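Local atomic coordinates of variant surface glycoprotein MITat 1.13 (Trypanosoma brucei, PDB entry 6Z8H), a protein that probably forms part of the dense glycoprotein coat on the trypanosome surface, whose antigenic switching lets the parasite evade the host immune response. Residues A65-A76 against W341-I349. Sequence-based numbering, arbitrary orientation.
Sequences AYSKLVTAALAA and WKDIGSTRI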
loop_
_atom_site.group_PDB
_atom_site.type_symbol
_atom_site.label_atom_id
_atom_site.label_comp_id
_atom_site.label_asym_id
_atom_site.label_seq_id
_atom_site.Cartn_x
_atom_site.Cartn_y
_atom_site.Cartn_z
ATOM N N ALA A 65 -16.258 -13.440 -15.779
ATOM C CA ALA A 65 -17.532 -13.428 -16.478
ATOM C C ALA A 65 -17.319 -13.285 -17.972
ATOM O O ALA A 65 -18.000 -13.946 -18.766
ATOM C CB ALA A 65 -18.406 -12.291 -15.960
ATOM N N TYR A 66 -16.417 -12.398 -18.385
ATOM C CA TYR A 66 -16.200 -12.189 -19.812
ATOM C C TYR A 66 -15.631 -13.436 -20.452
ATOM O O TYR A 66 -16.017 -13.797 -21.559
ATOM C CB TYR A 66 -15.260 -11.002 -20.032
ATOM C CG TYR A 66 -15.037 -10.687 -21.479
ATOM C CD1 TYR A 66 -16.049 -10.174 -22.265
ATOM C CD2 TYR A 66 -13.821 -10.935 -22.069
ATOM C CE1 TYR A 66 -15.851 -9.908 -23.607
ATOM C CE2 TYR A 66 -13.592 -10.650 -23.396
ATOM C CZ TYR A 66 -14.623 -10.155 -24.171
ATOM O OH TYR A 66 -14.373 -9.895 -25.496
ATOM N N SER A 67 -14.685 -14.089 -19.792
ATOM C CA SER A 67 -14.166 -15.330 -20.346
ATOM C C SER A 67 -15.249 -16.385 -20.475
ATOM O O SER A 67 -15.281 -17.119 -21.467
ATOM C CB SER A 67 -13.005 -15.827 -19.500
ATOM O OG SER A 67 -11.901 -14.992 -19.737
ATOM N N LYS A 68 -16.145 -16.426 -19.487
ATOM C CA LYS A 68 -17.292 -17.367 -19.437
ATOM C C LYS A 68 -18.211 -17.092 -20.634
ATOM O O LYS A 68 -18.719 -18.068 -21.218
ATOM C CB LYS A 68 -18.048 -17.218 -18.112
ATOM C CG LYS A 68 -17.565 -18.124 -16.987
ATOM C CD LYS A 68 -18.647 -18.495 -15.996
ATOM C CE LYS A 68 -18.274 -18.176 -14.564
ATOM N NZ LYS A 68 -19.388 -18.463 -13.630
ATOM N N LEU A 69 -18.411 -15.814 -20.981
ATOM C CA LEU A 69 -19.285 -15.411 -22.086
ATOM C C LEU A 69 -18.663 -15.799 -23.422
ATOM O O LEU A 69 -19.348 -16.311 -24.308
ATOM C CB LEU A 69 -19.551 -13.907 -22.064
ATOM C CG LEU A 69 -20.493 -13.365 -20.987
ATOM C CD1 LEU A 69 -20.501 -11.858 -21.016
ATOM C CD2 LEU A 69 -21.882 -13.917 -21.258
ATOM N N VAL A 70 -17.368 -15.523 -23.613
ATOM C CA VAL A 70 -16.740 -15.850 -24.893
ATOM C C VAL A 70 -16.770 -17.351 -25.120
ATOM O O VAL A 70 -17.113 -17.833 -26.214
ATOM C CB VAL A 70 -15.312 -15.284 -24.963
ATOM C CG1 VAL A 70 -14.601 -15.778 -26.207
ATOM C CG2 VAL A 70 -15.340 -13.781 -24.919
ATOM N N THR A 71 -16.389 -18.113 -24.098
ATOM C CA THR A 71 -16.340 -19.561 -24.225
ATOM C C THR A 71 -17.720 -20.128 -24.511
ATOM O O THR A 71 -17.896 -20.943 -25.416
ATOM C CB THR A 71 -15.764 -20.168 -22.947
ATOM O OG1 THR A 71 -14.481 -19.580 -22.634
ATOM C CG2 THR A 71 -15.622 -21.668 -23.059
ATOM N N ALA A 72 -18.725 -19.681 -23.771
ATOM C CA ALA A 72 -20.082 -20.162 -24.001
ATOM C C ALA A 72 -20.604 -19.744 -25.370
ATOM O O ALA A 72 -21.316 -20.509 -26.022
ATOM C CB ALA A 72 -20.989 -19.631 -22.881
ATOM N N ALA A 73 -20.328 -18.505 -25.787
ATOM C CA ALA A 73 -20.785 -18.049 -27.083
ATOM C C ALA A 73 -20.238 -18.924 -28.186
ATOM O O ALA A 73 -20.921 -19.144 -29.181
ATOM C CB ALA A 73 -20.350 -16.609 -27.308
ATOM N N LEU A 74 -19.044 -19.472 -28.034
ATOM C CA LEU A 74 -18.480 -20.326 -29.080
ATOM C C LEU A 74 -19.073 -21.723 -29.035
ATOM O O LEU A 74 -19.338 -22.319 -30.087
ATOM C CB LEU A 74 -16.973 -20.441 -28.864
ATOM C CG LEU A 74 -16.078 -20.487 -30.080
ATOM C CD1 LEU A 74 -16.039 -19.057 -30.653
ATOM C CD2 LEU A 74 -14.705 -20.984 -29.701
ATOM N N ALA A 75 -19.305 -22.240 -27.830
ATOM C CA ALA A 75 -19.704 -23.630 -27.657
ATOM C C ALA A 75 -21.206 -23.880 -27.720
ATOM O O ALA A 75 -21.604 -24.991 -28.061
ATOM C CB ALA A 75 -19.209 -24.136 -26.302
ATOM N N ALA A 76 -22.044 -22.920 -27.330
ATOM C CA ALA A 76 -23.470 -23.186 -27.172
ATOM C C ALA A 76 -24.183 -23.365 -28.512
ATOM O O ALA A 76 -23.692 -22.971 -29.576
ATOM C CB ALA A 76 -24.125 -22.036 -26.413
ATOM N N TRP A 341 -27.426 -16.800 -16.662
ATOM C CA TRP A 341 -26.074 -17.146 -16.241
ATOM C C TRP A 341 -25.965 -18.597 -15.792
ATOM O O TRP A 341 -24.890 -19.200 -15.907
ATOM C CB TRP A 341 -25.573 -16.172 -15.167
ATOM C CG TRP A 341 -24.856 -15.021 -15.796
ATOM C CD1 TRP A 341 -25.344 -13.771 -16.030
ATOM C CD2 TRP A 341 -23.540 -15.048 -16.353
ATOM N NE1 TRP A 341 -24.400 -13.011 -16.687
ATOM C CE2 TRP A 341 -23.274 -13.768 -16.879
ATOM C CE3 TRP A 341 -22.554 -16.024 -16.438
ATOM C CZ2 TRP A 341 -22.059 -13.450 -17.497
ATOM C CZ3 TRP A 341 -21.354 -15.704 -17.045
ATOM C CH2 TRP A 341 -21.108 -14.423 -17.544
ATOM N N LYS A 342 -27.050 -19.165 -15.313
ATOM C CA LYS A 342 -27.063 -20.592 -14.988
ATOM C C LYS A 342 -26.897 -21.359 -16.308
ATOM O O LYS A 342 -26.126 -22.272 -16.313
ATOM C CB LYS A 342 -28.321 -20.953 -14.196
ATOM C CG LYS A 342 -28.212 -20.657 -12.711
ATOM C CD LYS A 342 -27.028 -21.358 -12.069
ATOM C CE LYS A 342 -27.042 -21.358 -10.558
ATOM N NZ LYS A 342 -25.712 -21.677 -9.983
ATOM N N ASP A 343 -27.631 -21.007 -17.366
ATOM C CA ASP A 343 -27.510 -21.706 -18.637
ATOM C C ASP A 343 -26.117 -21.516 -19.236
ATOM O O ASP A 343 -25.567 -22.435 -19.857
ATOM C CB ASP A 343 -28.592 -21.211 -19.595
ATOM C CG ASP A 343 -29.983 -21.632 -19.171
ATOM O OD1 ASP A 343 -30.102 -22.476 -18.254
ATOM O OD2 ASP A 343 -30.957 -21.106 -19.745
ATOM N N ILE A 344 -25.541 -20.318 -19.086
ATOM C CA ILE A 344 -24.178 -20.086 -19.566
ATOM C C ILE A 344 -23.210 -21.053 -18.896
ATOM O O ILE A 344 -22.380 -21.689 -19.554
ATOM C CB ILE A 344 -23.763 -18.620 -19.334
ATOM C CG1 ILE A 344 -24.507 -17.694 -20.297
ATOM C CG2 ILE A 344 -22.255 -18.442 -19.499
ATOM C CD1 ILE A 344 -24.358 -16.219 -19.953
ATOM N N GLY A 345 -23.318 -21.187 -17.576
ATOM C CA GLY A 345 -22.435 -22.060 -16.826
ATOM C C GLY A 345 -22.615 -23.539 -17.100
ATOM O O GLY A 345 -21.683 -24.316 -16.874
ATOM N N SER A 346 -23.785 -23.947 -17.569
ATOM C CA SER A 346 -24.062 -25.342 -17.886
ATOM C C SER A 346 -23.670 -25.703 -19.315
ATOM O O SER A 346 -23.838 -26.853 -19.732
ATOM C CB SER A 346 -25.552 -25.638 -17.693
ATOM O OG SER A 346 -26.320 -25.005 -18.695
ATOM N N THR A 347 -23.191 -24.742 -20.093
ATOM C CA THR A 347 -22.764 -25.034 -21.452
ATOM C C THR A 347 -21.626 -26.053 -21.438
ATOM O O THR A 347 -20.637 -25.881 -20.729
ATOM C CB THR A 347 -22.293 -23.747 -22.122
ATOM O OG1 THR A 347 -23.343 -22.777 -22.115
ATOM C CG2 THR A 347 -21.905 -24.009 -23.560
ATOM N N ARG A 348 -21.777 -27.123 -22.214
ATOM C CA ARG A 348 -20.772 -28.176 -22.285
ATOM C C ARG A 348 -19.677 -27.785 -23.272
ATOM O O ARG A 348 -19.948 -27.216 -24.336
ATOM C CB ARG A 348 -21.425 -29.505 -22.680
ATOM C CG ARG A 348 -22.481 -29.970 -21.682
ATOM C CD ARG A 348 -22.942 -31.401 -21.945
ATOM N NE ARG A 348 -21.877 -32.367 -21.678
ATOM C CZ ARG A 348 -21.551 -32.818 -20.467
ATOM N NH1 ARG A 348 -22.210 -32.405 -19.389
ATOM N NH2 ARG A 348 -20.559 -33.687 -20.328
ATOM N N ILE A 349 -18.437 -28.058 -22.885
ATOM C CA ILE A 349 -17.245 -27.652 -23.631
ATOM C C ILE A 349 -16.251 -28.797 -23.611
ATOM O O ILE A 349 -16.336 -29.693 -22.762
ATOM C CB ILE A 349 -16.589 -26.393 -23.037
ATOM C CG1 ILE A 349 -16.248 -26.598 -21.559
ATOM C CG2 ILE A 349 -17.522 -25.186 -23.203
ATOM C CD1 ILE A 349 -15.377 -25.490 -20.970
#
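Trp341 pushes the benzene half of its indole into helix 65-75, ring edge first. CH2 lies 3.4 Å from the backbone O of Ala65, close to the ring plane, while CZ3 meets Lys68 CB at the same rim. Leu69 crosses the indole at about a right angle and brings its CG to 3.7 Å from Trp341 CH2. Over one face of the indole, Ile344 CD1 sits 3.8 Å above the plane near its centre, so the ring is backed by a residue one helical turn on.

Ile344 works with both of its branches. CD1 reaches Leu69 CD2 at 3.6 Å; CG2, held anti to the backbone N, drops onto Ala72 CB and the carbonyl O of Lys68. Small residues on this side of helix 65-75 let the chain come close: the CA atoms of Ala72 and Ile344 are 6.0 Å apart.

Beyond helix 341-345, Thr347 takes over. Its chi1 of -58° puts OG1 beside the backbone N and turns it back toward the carbonyls of Asp343 and Ile344, while the methyl CG2, anti to that N, points to Ala75 CB (3.8 Å) and the backbone N of Ala76. Ile349 CG2 then closes the row against Ala75 CB, and the side chain of Thr71 crosses that of Ile349 at about a right angle, methyl to methyl. Thr71 OG1 is meanwhile tied to Ser67 O at 2.8 Å, approaching from the opposite face of that carbonyl to Thr71 N.

Helix 78-129 backs Leu69, and helix 368-383 packs on Thr71 and Ala75. What results is apolar packing of a helix and the start of a two-stranded hairpin, 348-351 with 358-361, across the C-terminal end of helix 34-75, one of the two long helices that form the elongated core of an A-type VSG N-terminal domain.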